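PDB 3R2U: metallo-beta-lactamase family protein from Staphylococcus aureus, which probably uses a bound iron ion for hydrolase- or dioxygenase-type chemistry, as in metallo-beta-lactamase superfamily proteins fused to rhodanese-like domains. Local coordinates for residues Lys33-Ala38 with Gln356-Asp361; Ser39-Cys44 with Ile63-Glu68; Ala50-Pro55 with Arg90-Lys95; Phe300-Lys305 with His346-Ala351. All coordinates share one frame; numbering follows the deposited sequence.

Contact 1 (Lys33-Ala38 with Gln356-Asp361); sequences KHLSQA and QLIGYD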
loop_
_atom_site.group_PDB
_atom_site.type_symbol
_atom_site.label_atom_id
_atom_site.label_comp_id
_atom_site.label_asym_id
_atom_site.label_seq_id
_atom_site.Cartn_x
_atom_site.Cartn_y
_atom_site.Cartn_z
ATOM N N LYS A 33 -5.725 2.472 17.474
ATOM C CA LYS A 33 -5.595 1.274 18.309
ATOM C C LYS A 33 -4.428 1.339 19.320
ATOM O O LYS A 33 -4.527 0.798 20.433
ATOM C CB LYS A 33 -5.450 0.049 17.422
ATOM C CG LYS A 33 -4.125 0.022 16.634
ATOM C CD LYS A 33 -3.944 -1.280 15.871
ATOM C CE LYS A 33 -2.559 -1.356 15.244
ATOM N NZ LYS A 33 -2.335 -2.651 14.568
ATOM N N HIS A 34 -3.328 1.998 18.962
ATOM C CA HIS A 34 -2.168 2.067 19.879
ATOM C C HIS A 34 -2.418 3.007 21.038
ATOM O O HIS A 34 -2.029 2.736 22.189
ATOM C CB HIS A 34 -0.922 2.498 19.139
ATOM C CG HIS A 34 -0.479 1.521 18.109
ATOM N ND1 HIS A 34 -0.600 1.758 16.758
ATOM C CD2 HIS A 34 0.054 0.280 18.233
ATOM C CE1 HIS A 34 -0.117 0.726 16.095
ATOM N NE2 HIS A 34 0.278 -0.185 16.966
ATOM N N LEU A 35 -3.096 4.104 20.733
ATOM C CA LEU A 35 -3.434 5.103 21.728
ATOM C C LEU A 35 -4.709 4.763 22.503
ATOM O O LEU A 35 -4.929 5.323 23.564
ATOM C CB LEU A 35 -3.652 6.462 21.040
ATOM C CG LEU A 35 -2.524 7.023 20.179
ATOM C CD1 LEU A 35 -2.964 8.342 19.508
ATOM C CD2 LEU A 35 -1.262 7.215 21.006
ATOM N N SER A 36 -5.544 3.865 21.961
ATOM C CA SER A 36 -6.877 3.548 22.526
ATOM C C SER A 36 -7.678 4.843 22.607
ATOM O O SER A 36 -8.455 5.071 23.551
ATOM C CB SER A 36 -6.787 2.922 23.910
ATOM O OG SER A 36 -6.189 1.646 23.873
ATOM N N GLN A 37 -7.516 5.669 21.578
ATOM C CA GLN A 37 -8.064 7.016 21.557
ATOM C C GLN A 37 -9.046 7.243 20.437
ATOM O O GLN A 37 -8.806 6.842 19.297
ATOM C CB GLN A 37 -6.879 7.985 21.459
ATOM C CG GLN A 37 -7.199 9.475 21.631
ATOM C CD GLN A 37 -7.547 10.194 20.352
ATOM O OE1 GLN A 37 -7.187 9.755 19.257
ATOM N NE2 GLN A 37 -8.240 11.323 20.481
ATOM N N ALA A 38 -10.146 7.923 20.777
ATOM C CA ALA A 38 -11.188 8.250 19.832
ATOM C C ALA A 38 -11.275 9.748 19.578
ATOM O O ALA A 38 -11.370 10.530 20.514
ATOM C CB ALA A 38 -12.546 7.735 20.321
ATOM N N GLN A 356 5.430 9.419 17.171
ATOM C CA GLN A 356 5.097 10.819 16.959
ATOM C C GLN A 356 3.681 11.099 17.494
ATOM O O GLN A 356 3.359 12.229 17.864
ATOM C CB GLN A 356 5.193 11.221 15.498
ATOM C CG GLN A 356 6.580 11.047 14.891
ATOM C CD GLN A 356 6.695 11.744 13.555
ATOM O OE1 GLN A 356 6.535 11.130 12.517
ATOM N NE2 GLN A 356 6.913 13.039 13.586
ATOM N N LEU A 357 2.838 10.077 17.541
ATOM C CA LEU A 357 1.504 10.264 18.068
ATOM C C LEU A 357 1.517 10.483 19.593
ATOM O O LEU A 357 0.537 10.959 20.157
ATOM C CB LEU A 357 0.559 9.145 17.641
ATOM C CG LEU A 357 0.413 9.016 16.119
ATOM C CD1 LEU A 357 -0.685 8.035 15.785
ATOM C CD2 LEU A 357 0.157 10.372 15.429
ATOM N N ILE A 358 2.618 10.141 20.253
ATOM C CA ILE A 358 2.779 10.489 21.675
ATOM C C ILE A 358 3.837 11.585 21.827
ATOM O O ILE A 358 4.461 11.745 22.874
ATOM C CB ILE A 358 3.026 9.272 22.618
ATOM C CG1 ILE A 358 4.279 8.493 22.241
ATOM C CG2 ILE A 358 1.830 8.344 22.604
ATOM C CD1 ILE A 358 4.716 7.529 23.353
ATOM N N GLY A 359 4.020 12.367 20.770
ATOM C CA GLY A 359 4.901 13.530 20.818
ATOM C C GLY A 359 6.394 13.320 20.866
ATOM O O GLY A 359 7.135 14.181 21.402
ATOM N N TYR A 360 6.859 12.202 20.318
ATOM C CA TYR A 360 8.295 11.890 20.285
ATOM C C TYR A 360 8.747 11.877 18.827
ATOM O O TYR A 360 8.302 11.029 18.046
ATOM C CB TYR A 360 8.599 10.550 20.974
ATOM C CG TYR A 360 10.073 10.260 21.004
ATOM C CD1 TYR A 360 10.906 10.828 21.990
ATOM C CD2 TYR A 360 10.659 9.473 20.028
ATOM C CE1 TYR A 360 12.265 10.579 21.997
ATOM C CE2 TYR A 360 12.012 9.224 20.027
ATOM C CZ TYR A 360 12.815 9.788 21.000
ATOM O OH TYR A 360 14.163 9.532 20.991
ATOM N N ASP A 361 9.633 12.812 18.465
ATOM C CA ASP A 361 10.085 12.974 17.071
ATOM C C ASP A 361 11.581 12.716 16.915
ATOM O O ASP A 361 12.161 13.078 15.899
ATOM C CB ASP A 361 9.832 14.438 16.606
ATOM C CG ASP A 361 8.352 14.788 16.473
ATOM O OD1 ASP A 361 7.483 13.886 16.373
ATOM O OD2 ASP A 361 8.059 15.993 16.443
#

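Contact 2 (Ser39-Cys44 with Ile63-Glu68); sequences SYLIGC and IRVADE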
loop_
_atom_site.group_PDB
_atom_site.type_symbol
_atom_site.label_atom_id
_atom_site.label_comp_id
_atom_site.label_asym_id
_atom_site.label_seq_id
_atom_site.Cartn_x
_atom_site.Cartn_y
_atom_site.Cartn_z
ATOM N N SER A 39 -11.228 10.111 18.300
ATOM C CA SER A 39 -11.415 11.468 17.828
ATOM C C SER A 39 -12.580 11.399 16.838
ATOM O O SER A 39 -12.942 10.308 16.385
ATOM C CB SER A 39 -10.151 12.029 17.194
ATOM O OG SER A 39 -9.628 11.221 16.166
ATOM N N TYR A 40 -13.140 12.552 16.482
ATOM C CA TYR A 40 -14.340 12.609 15.662
ATOM C C TYR A 40 -14.298 13.747 14.667
ATOM O O TYR A 40 -13.685 14.796 14.917
ATOM C CB TYR A 40 -15.571 12.817 16.581
ATOM C CG TYR A 40 -15.740 11.735 17.652
ATOM C CD1 TYR A 40 -15.091 11.834 18.887
ATOM C CD2 TYR A 40 -16.531 10.611 17.423
ATOM C CE1 TYR A 40 -15.223 10.833 19.875
ATOM C CE2 TYR A 40 -16.669 9.609 18.398
ATOM C CZ TYR A 40 -16.014 9.735 19.621
ATOM O OH TYR A 40 -16.132 8.756 20.565
ATOM N N LEU A 41 -14.941 13.520 13.531
ATOM C CA LEU A 41 -15.154 14.560 12.536
ATOM C C LEU A 41 -16.661 14.675 12.386
ATOM O O LEU A 41 -17.345 13.666 12.206
ATOM C CB LEU A 41 -14.505 14.216 11.183
ATOM C CG LEU A 41 -14.630 15.235 10.038
ATOM C CD1 LEU A 41 -13.840 16.469 10.354
ATOM C CD2 LEU A 41 -14.143 14.650 8.715
ATOM N N ILE A 42 -17.177 15.892 12.554
ATOM C CA ILE A 42 -18.579 16.206 12.308
ATOM C C ILE A 42 -18.600 17.271 11.220
ATOM O O ILE A 42 -17.693 18.106 11.121
ATOM C CB ILE A 42 -19.356 16.700 13.562
ATOM C CG1 ILE A 42 -18.693 17.937 14.177
ATOM C CG2 ILE A 42 -19.515 15.535 14.587
ATOM C CD1 ILE A 42 -19.370 18.425 15.469
ATOM N N GLY A 43 -19.612 17.217 10.378
ATOM C CA GLY A 43 -19.702 18.137 9.287
ATOM C C GLY A 43 -21.108 18.541 8.955
ATOM O O GLY A 43 -22.038 17.727 9.023
ATOM N N CYS A 44 -21.250 19.805 8.569
ATOM C CA CYS A 44 -22.540 20.375 8.196
ATOM C C CYS A 44 -22.690 20.235 6.698
ATOM O O CYS A 44 -21.950 20.865 5.924
ATOM C CB CYS A 44 -22.579 21.847 8.584
ATOM S SG CYS A 44 -24.066 22.737 8.091
ATOM N N ILE A 63 -8.531 14.902 7.057
ATOM C CA ILE A 63 -8.487 15.618 5.784
ATOM C C ILE A 63 -9.030 14.772 4.619
ATOM O O ILE A 63 -9.853 15.260 3.844
ATOM C CB ILE A 63 -7.044 16.103 5.464
ATOM C CG1 ILE A 63 -6.641 17.217 6.433
ATOM C CG2 ILE A 63 -6.939 16.577 4.017
ATOM C CD1 ILE A 63 -5.166 17.605 6.375
ATOM N N ARG A 64 -8.582 13.518 4.526
ATOM C CA ARG A 64 -9.019 12.607 3.466
ATOM C C ARG A 64 -10.531 12.383 3.513
ATOM O O ARG A 64 -11.205 12.487 2.494
ATOM C CB ARG A 64 -8.260 11.265 3.535
ATOM C CG ARG A 64 -6.849 11.355 2.964
ATOM C CD ARG A 64 -6.030 10.046 3.064
ATOM N NE ARG A 64 -5.192 9.976 4.272
ATOM C CZ ARG A 64 -5.366 9.157 5.319
ATOM N NH1 ARG A 64 -4.509 9.216 6.344
ATOM N NH2 ARG A 64 -6.359 8.274 5.349
ATOM N N VAL A 65 -11.050 12.097 4.700
ATOM C CA VAL A 65 -12.485 11.890 4.888
ATOM C C VAL A 65 -13.259 13.182 4.560
ATOM O O VAL A 65 -14.250 13.139 3.856
ATOM C CB VAL A 65 -12.830 11.396 6.305
ATOM C CG1 VAL A 65 -14.323 11.461 6.559
ATOM C CG2 VAL A 65 -12.292 9.967 6.504
ATOM N N ALA A 66 -12.802 14.325 5.050
ATOM C CA ALA A 66 -13.462 15.608 4.709
ATOM C C ALA A 66 -13.511 15.798 3.183
ATOM O O ALA A 66 -14.544 16.156 2.618
ATOM C CB ALA A 66 -12.738 16.793 5.382
ATOM N N ASP A 67 -12.392 15.566 2.516
ATOM C CA ASP A 67 -12.351 15.684 1.059
ATOM C C ASP A 67 -13.390 14.797 0.383
ATOM O O ASP A 67 -14.072 15.254 -0.490
ATOM C CB ASP A 67 -10.973 15.335 0.490
ATOM C CG ASP A 67 -9.961 16.452 0.659
ATOM O OD1 ASP A 67 -10.340 17.509 1.212
ATOM O OD2 ASP A 67 -8.783 16.262 0.223
ATOM N N GLU A 68 -13.484 13.543 0.808
ATOM C CA GLU A 68 -14.440 12.587 0.230
ATOM C C GLU A 68 -15.883 13.046 0.398
ATOM O O GLU A 68 -16.707 12.811 -0.459
ATOM C CB GLU A 68 -14.292 11.206 0.896
ATOM C CG GLU A 68 -12.981 10.481 0.619
ATOM C CD GLU A 68 -12.779 9.215 1.491
ATOM O OE1 GLU A 68 -13.597 8.959 2.407
ATOM O OE2 GLU A 68 -11.786 8.484 1.260
#

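Contact 3 (Ala50-Pro55 with Arg90-Lys95); sequences AMIIDP and RDVAIK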
loop_
_atom_site.group_PDB
_atom_site.type_symbol
_atom_site.label_atom_id
_atom_site.label_comp_id
_atom_site.label_asym_id
_atom_site.label_seq_id
_atom_site.Cartn_x
_atom_site.Cartn_y
_atom_site.Cartn_z
ATOM N N ALA A 50 -16.752 21.850 8.901
ATOM C CA ALA A 50 -16.482 20.601 9.611
ATOM C C ALA A 50 -15.529 20.840 10.768
ATOM O O ALA A 50 -14.670 21.729 10.705
ATOM C CB ALA A 50 -15.921 19.557 8.661
ATOM N N MET A 51 -15.695 20.042 11.818
ATOM C CA MET A 51 -14.892 20.141 13.018
ATOM C C MET A 51 -14.267 18.820 13.429
ATOM O O MET A 51 -14.922 17.776 13.365
ATOM C CB MET A 51 -15.764 20.604 14.194
ATOM C CG MET A 51 -15.015 20.599 15.537
ATOM S SD MET A 51 -16.004 21.006 16.977
ATOM C CE MET A 51 -15.957 22.802 16.960
ATOM N N ILE A 52 -13.000 18.871 13.861
ATOM C CA ILE A 52 -12.338 17.694 14.434
ATOM C C ILE A 52 -12.371 17.836 15.954
ATOM O O ILE A 52 -11.966 18.872 16.488
ATOM C CB ILE A 52 -10.860 17.573 14.066
ATOM C CG1 ILE A 52 -10.632 17.604 12.555
ATOM C CG2 ILE A 52 -10.302 16.273 14.638
ATOM C CD1 ILE A 52 -9.158 17.803 12.178
ATOM N N ILE A 53 -12.825 16.795 16.647
ATOM C CA ILE A 53 -12.811 16.769 18.113
ATOM C C ILE A 53 -11.688 15.829 18.585
ATOM O O ILE A 53 -11.593 14.676 18.133
ATOM C CB ILE A 53 -14.160 16.337 18.676
ATOM C CG1 ILE A 53 -15.204 17.410 18.321
ATOM C CG2 ILE A 53 -14.059 16.155 20.188
ATOM C CD1 ILE A 53 -16.572 17.029 18.662
ATOM N N ASP A 54 -10.852 16.340 19.490
ATOM C CA ASP A 54 -9.679 15.656 20.015
ATOM C C ASP A 54 -8.715 15.154 18.921
ATOM O O ASP A 54 -8.348 13.995 18.887
ATOM C CB ASP A 54 -10.077 14.541 21.015
ATOM C CG ASP A 54 -10.564 15.102 22.373
ATOM O OD1 ASP A 54 -10.278 16.296 22.659
ATOM O OD2 ASP A 54 -11.183 14.333 23.177
ATOM N N PRO A 55 -8.264 16.055 18.048
ATOM C CA PRO A 55 -7.377 15.617 16.992
ATOM C C PRO A 55 -6.016 15.141 17.444
ATOM O O PRO A 55 -5.460 15.666 18.397
ATOM C CB PRO A 55 -7.171 16.884 16.172
ATOM C CG PRO A 55 -7.392 18.004 17.155
ATOM C CD PRO A 55 -8.511 17.503 17.992
ATOM N N ARG A 90 -3.051 22.555 18.038
ATOM C CA ARG A 90 -2.257 23.682 17.589
ATOM C C ARG A 90 -1.901 23.512 16.104
ATOM O O ARG A 90 -1.861 24.485 15.356
ATOM C CB ARG A 90 -0.998 23.841 18.444
ATOM C CG ARG A 90 -1.275 24.295 19.898
ATOM C CD ARG A 90 0.026 24.395 20.669
ATOM N NE ARG A 90 -0.165 24.702 22.086
ATOM C CZ ARG A 90 -0.525 23.817 23.015
ATOM N NH1 ARG A 90 -0.652 24.204 24.274
ATOM N NH2 ARG A 90 -0.770 22.552 22.695
ATOM N N ASP A 91 -1.651 22.275 15.682
ATOM C CA ASP A 91 -1.345 21.986 14.270
ATOM C C ASP A 91 -2.548 22.364 13.404
ATOM O O ASP A 91 -2.384 22.884 12.287
ATOM C CB ASP A 91 -0.995 20.500 14.040
ATOM C CG ASP A 91 0.407 20.126 14.526
ATOM O OD1 ASP A 91 0.752 20.373 15.716
ATOM O OD2 ASP A 91 1.162 19.539 13.689
ATOM N N VAL A 92 -3.755 22.100 13.911
ATOM C CA VAL A 92 -4.970 22.446 13.166
ATOM C C VAL A 92 -5.065 23.965 12.935
ATOM O O VAL A 92 -5.302 24.415 11.823
ATOM C CB VAL A 92 -6.244 21.949 13.868
ATOM C CG1 VAL A 92 -7.495 22.565 13.221
ATOM C CG2 VAL A 92 -6.287 20.443 13.832
ATOM N N ALA A 93 -4.861 24.737 13.995
ATOM C CA ALA A 93 -4.922 26.184 13.940
ATOM C C ALA A 93 -3.855 26.744 12.995
ATOM O O ALA A 93 -4.126 27.630 12.182
ATOM C CB ALA A 93 -4.725 26.770 15.368
ATOM N N ILE A 94 -2.640 26.215 13.100
ATOM C CA ILE A 94 -1.524 26.704 12.289
ATOM C C ILE A 94 -1.526 26.206 10.825
ATOM O O ILE A 94 -1.363 26.999 9.903
ATOM C CB ILE A 94 -0.172 26.370 12.954
ATOM C CG1 ILE A 94 -0.064 27.107 14.306
ATOM C CG2 ILE A 94 0.999 26.763 12.021
ATOM C CD1 ILE A 94 1.148 26.696 15.135
ATOM N N LYS A 95 -1.748 24.917 10.603
ATOM C CA LYS A 95 -1.661 24.388 9.232
ATOM C C LYS A 95 -2.910 24.625 8.435
ATOM O O LYS A 95 -2.828 24.848 7.231
ATOM C CB LYS A 95 -1.341 22.883 9.234
ATOM C CG LYS A 95 0.041 22.515 9.780
ATOM C CD LYS A 95 0.307 21.032 9.601
ATOM C CE LYS A 95 1.672 20.588 10.092
ATOM N NZ LYS A 95 1.845 19.124 9.801
#

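Contact 4 (Phe300-Lys305 with His346-Ala351); sequences FDLRSK and HLVSKA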
loop_
_atom_site.group_PDB
_atom_site.type_symbol
_atom_site.label_atom_id
_atom_site.label_comp_id
_atom_site.label_asym_id
_atom_site.label_seq_id
_atom_site.Cartn_x
_atom_site.Cartn_y
_atom_site.Cartn_z
ATOM N N PHE A 300 15.279 0.202 21.246
ATOM C CA PHE A 300 14.107 -0.671 21.403
ATOM C C PHE A 300 13.974 -1.642 20.226
ATOM O O PHE A 300 14.048 -1.247 19.060
ATOM C CB PHE A 300 12.823 0.154 21.534
ATOM C CG PHE A 300 12.787 1.019 22.766
ATOM C CD1 PHE A 300 12.629 0.449 24.018
ATOM C CD2 PHE A 300 12.931 2.391 22.680
ATOM C CE1 PHE A 300 12.619 1.229 25.158
ATOM C CE2 PHE A 300 12.898 3.184 23.829
ATOM C CZ PHE A 300 12.749 2.604 25.057
ATOM N N ASP A 301 13.789 -2.914 20.553
ATOM C CA ASP A 301 13.686 -3.977 19.560
ATOM C C ASP A 301 12.201 -4.198 19.359
ATOM O O ASP A 301 11.481 -4.559 20.289
ATOM C CB ASP A 301 14.409 -5.224 20.055
ATOM C CG ASP A 301 14.481 -6.348 19.012
ATOM O OD1 ASP A 301 13.557 -6.528 18.192
ATOM O OD2 ASP A 301 15.481 -7.087 19.041
ATOM N N LEU A 302 11.765 -3.948 18.134
ATOM C CA LEU A 302 10.350 -3.987 17.753
ATOM C C LEU A 302 9.796 -5.339 17.406
ATOM O O LEU A 302 8.602 -5.445 17.108
ATOM C CB LEU A 302 10.141 -3.080 16.537
ATOM C CG LEU A 302 10.543 -1.628 16.745
ATOM C CD1 LEU A 302 10.472 -0.890 15.430
ATOM C CD2 LEU A 302 9.663 -0.961 17.785
ATOM N N ARG A 303 10.635 -6.380 17.432
ATOM C CA ARG A 303 10.172 -7.712 17.055
ATOM C C ARG A 303 9.298 -8.348 18.139
ATOM O O ARG A 303 9.164 -7.821 19.239
ATOM C CB ARG A 303 11.366 -8.627 16.742
ATOM C CG ARG A 303 12.224 -8.172 15.557
ATOM C CD ARG A 303 13.432 -9.058 15.428
ATOM N NE ARG A 303 14.233 -8.947 16.640
ATOM C CZ ARG A 303 15.029 -9.898 17.116
ATOM N NH1 ARG A 303 15.152 -11.056 16.493
ATOM N NH2 ARG A 303 15.689 -9.690 18.241
ATOM N N SER A 304 8.681 -9.473 17.793
ATOM C CA SER A 304 7.850 -10.223 18.731
ATOM C C SER A 304 8.692 -10.693 19.915
ATOM O O SER A 304 9.931 -10.847 19.808
ATOM C CB SER A 304 7.232 -11.447 18.055
ATOM O OG SER A 304 8.229 -12.426 17.744
ATOM N N LYS A 305 8.034 -10.933 21.042
ATOM C CA LYS A 305 8.747 -11.449 22.205
ATOM C C LYS A 305 9.405 -12.794 21.881
ATOM O O LYS A 305 10.478 -13.080 22.398
ATOM C CB LYS A 305 7.859 -11.517 23.456
ATOM C CG LYS A 305 6.730 -12.509 23.413
ATOM C CD LYS A 305 5.910 -12.467 24.714
ATOM C CE LYS A 305 4.863 -13.597 24.775
ATOM N NZ LYS A 305 3.912 -13.511 23.631
ATOM N N HIS A 346 10.602 -0.937 7.097
ATOM C CA HIS A 346 9.173 -0.656 7.122
ATOM C C HIS A 346 8.588 -0.693 8.526
ATOM O O HIS A 346 7.816 0.177 8.909
ATOM C CB HIS A 346 8.427 -1.641 6.193
ATOM C CG HIS A 346 6.948 -1.424 6.153
ATOM N ND1 HIS A 346 6.374 -0.320 5.555
ATOM C CD2 HIS A 346 5.924 -2.173 6.625
ATOM C CE1 HIS A 346 5.061 -0.393 5.677
ATOM N NE2 HIS A 346 4.762 -1.506 6.322
ATOM N N LEU A 347 8.933 -1.714 9.290
ATOM C CA LEU A 347 8.446 -1.810 10.656
ATOM C C LEU A 347 8.953 -0.609 11.494
ATOM O O LEU A 347 8.236 -0.075 12.319
ATOM C CB LEU A 347 8.921 -3.116 11.276
ATOM C CG LEU A 347 8.615 -3.382 12.744
ATOM C CD1 LEU A 347 7.120 -3.474 12.935
ATOM C CD2 LEU A 347 9.309 -4.721 13.205
ATOM N N VAL A 348 10.203 -0.212 11.272
ATOM C CA VAL A 348 10.774 0.937 11.957
ATOM C C VAL A 348 9.968 2.224 11.595
ATOM O O VAL A 348 9.693 3.053 12.454
ATOM C CB VAL A 348 12.249 1.101 11.588
ATOM C CG1 VAL A 348 12.741 2.518 11.869
ATOM C CG2 VAL A 348 13.087 0.015 12.283
ATOM N N SER A 349 9.550 2.353 10.342
ATOM C CA SER A 349 8.825 3.549 9.939
ATOM C C SER A 349 7.433 3.602 10.595
ATOM O O SER A 349 6.977 4.670 10.966
ATOM C CB SER A 349 8.731 3.651 8.407
ATOM O OG SER A 349 7.809 2.689 7.935
ATOM N N LYS A 350 6.765 2.455 10.733
ATOM C CA LYS A 350 5.467 2.418 11.398
ATOM C C LYS A 350 5.602 2.782 12.867
ATOM O O LYS A 350 4.806 3.566 13.399
ATOM C CB LYS A 350 4.816 1.045 11.268
ATOM C CG LYS A 350 4.394 0.705 9.834
ATOM C CD LYS A 350 3.592 -0.606 9.753
ATOM C CE LYS A 350 4.452 -1.819 10.104
ATOM N NZ LYS A 350 3.719 -3.122 9.926
ATOM N N ALA A 351 6.593 2.195 13.534
ATOM C CA ALA A 351 6.804 2.491 14.958
ATOM C C ALA A 351 7.144 3.953 15.158
ATOM O O ALA A 351 6.709 4.555 16.129
ATOM C CB ALA A 351 7.893 1.604 15.575
#

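Contact 1 (Lys33-Ala38 with Gln356-Asp361)
L35 packs against L357 and I358. Its bond to CB is directed toward 356-361. CG then lies anti to the carbonyl carbon (chi1 -56°), and at the fork the two methyls find different partners. CD1 rests against L357 CB at 4.1 Å, with the two leucine side chains crossing at about a right angle. L35 CD2 reaches I358 CG2 at 3.7 Å, a closer touch between two methyl groups. I358 offers its short branch, CG2 lying anti to the carbonyl carbon and beside the backbone N. Every atom pair here is carbon with carbon and all three residues are buried.

Polar bonds shape each partner separately. D32 OD1 accepts from L35 N, and S36 and Q37 both face D32 in a G1 beta bulge at the start of strand 37-44. On the other segment, Q356 NE2 donates to D361 OD1 at 3.0 Å, meeting the oxygen from well above the carboxylate plane; R57 makes a salt bridge to the same oxygen. The L35 side chain lies about 11 Å from the iron ion, so the contact is near the metal without reaching it. What L35 meets is the end of helix 345-356, closed by a Schellman motif: G359, with positive phi, donates its N to Q356 O at 3.0 Å, and Y360 N bonds to L355 O.

Contact 2 (Ser39-Cys44 with Ile63-Glu68)
The first shell consists of L41 on strand 37-44 meeting V65 and A66 on helix 60-69, and one methyl does nearly all the touching. L41 CD2 lies 3.9 Å from V65 CG1 and 4.2 Å from A66 CB. It also comes within 3.9 Å of A66 N, so the methyl is set against the helix backbone as well as its side chains. L41 and V65 run past each other in opposite directions. With CG anti to the backbone N (chi1 -179°), L41 extends off the strand toward the helix, and V65 turns CG1 to meet it.

A second shell packs round both partners. L41 is flanked by F30 on one neighbouring strand and by A50 and I52 on the other, while F26 packs on V65 and I73 on A66. Strand alternation sends Y40 to the opposite face, where its ring stands edge-to-face with F166 of the second sheet. Helix 60-69 therefore packs on the outer face of one sheet, as in the alpha-beta/beta-alpha sandwich of metallo-beta-lactamases. Farther out, D67 OD2 is hydrogen-bonded to Y366 OH of the second subunit, so the helix also borders a subunit interface.

Chemically, the side chains meet through aliphatic carbon, and the methyl also lies against a backbone N. The contact therefore depends on close fit and on the burial of L41 and A66, without directional bonds.

Contact 3 (Ala50-Pro55 with Arg90-Lys95)
V92 sets CG1 anti to its backbone N (chi1 169°) and places CG2 beside that N, and CG2 is the methyl that meets I52 and P55. I52 answers with an extended arm: CG1 is anti to the carbonyl carbon (chi1 -55°) and CD1 continues outward, so that I52 CD1 stops 4.2 Å from V92 CG2. P55 adds the CG corner of its ring, 4.3 Å from the same methyl of V92. Seen from V92 CG2 the two partners lie about 77° apart, and I52 CD1 and P55 CG are themselves 5.3 Å from each other. One methyl thus touches both the isoleucine tip and the proline ring.

This joins helix 89-96 to strand 49-53 on the helical side of the mixed sheet in the metallo-beta-lactamase fold. Y62 of helix 60-69 touches both I52 and P55, and A76 of the next strand packs on V92, which places the methyl within the layer between sheet and helices.

Between I52 and P55 the chain turns at D54, whose OD1 accepts from T79 N and H82 NE2, on either side in sequence of the iron ligand H80. The P55 side chain is about 13 Å from the metal. On the helix, D91 OD2 and K95 NZ form a long salt bridge of 4.0 Å; Y284 supplies its backbone N to D91 OD2 and its O to K95 NZ.

Contact 4 (Phe300-Lys305 with His346-Ala351)
L302, just after strand 298-301 of a four-stranded parallel sheet, packs on L347, V348 and A351 of helix 345-356, an alpha/beta arrangement consistent with a rhodanese-like fold.

The apolar contacts all centre on L302. Near its base, CB meets L347 CD2 at 3.8 Å. Holding CG anti to the carbonyl carbon (chi1 -58°), the side chain reaches from L347 to A351, one turn farther on, and both of its methyls touch the alanine: L302 CD1 is 3.6 Å and CD2 3.8 Å from A351 CB. L302 CD1 also lies 3.9 Å from V348 CA, with V348 CG2 slightly farther off. F325 packs on both L302 and A351.

The salt bridge and the Asx turn lie within 300-305. R303 grips D301 side-on, its guanidinium nearly coplanar with the acceptors: NE reaches the syn lone pair of D301 OD1 at 3.0 Å, and NH2 reaches OD2 at 2.7 Å. G311 O is a second partner of R303 NH2. The same D301 OD1 accepts from R303 N at 3.0 Å, with an N-H...O angle of 164°, which makes the Asx turn. The aspartate thus bonds both the backbone and the side chain of R303, two residues on. S304 follows as N-cap of helix 305-310, its OG bonded to A307 N.

Within the helix, H346 O accepts two donors, K350 N and S349 OG. Both approach from the same face of the carbonyl plane, and S349 OG lies 2.7 Å from H346 O.

In the fold
Contacts 2 and 3 are a pair, with centres 11 Å apart: strands 37-44 and 49-53 are antiparallel neighbours in one mixed sheet, and helices 60-69 and 89-96 pack against it. Their segments alternate along the chain, interlocking the first hundred residues. Contact 1 starts on the same strand 37-44 but closes over more than 300 residues, so contacts 2, 3 and 4 all nest inside its loop. Its second segment begins at the last residue of helix 345-356, used by contact 4, whose centre is 15 Å away. The centre of contact 4 is 30 and 29 Å from those of contacts 2 and 3, beside the parallel sheet. Contact 1 therefore joins the iron-binding domain to the parallel-sheet domain.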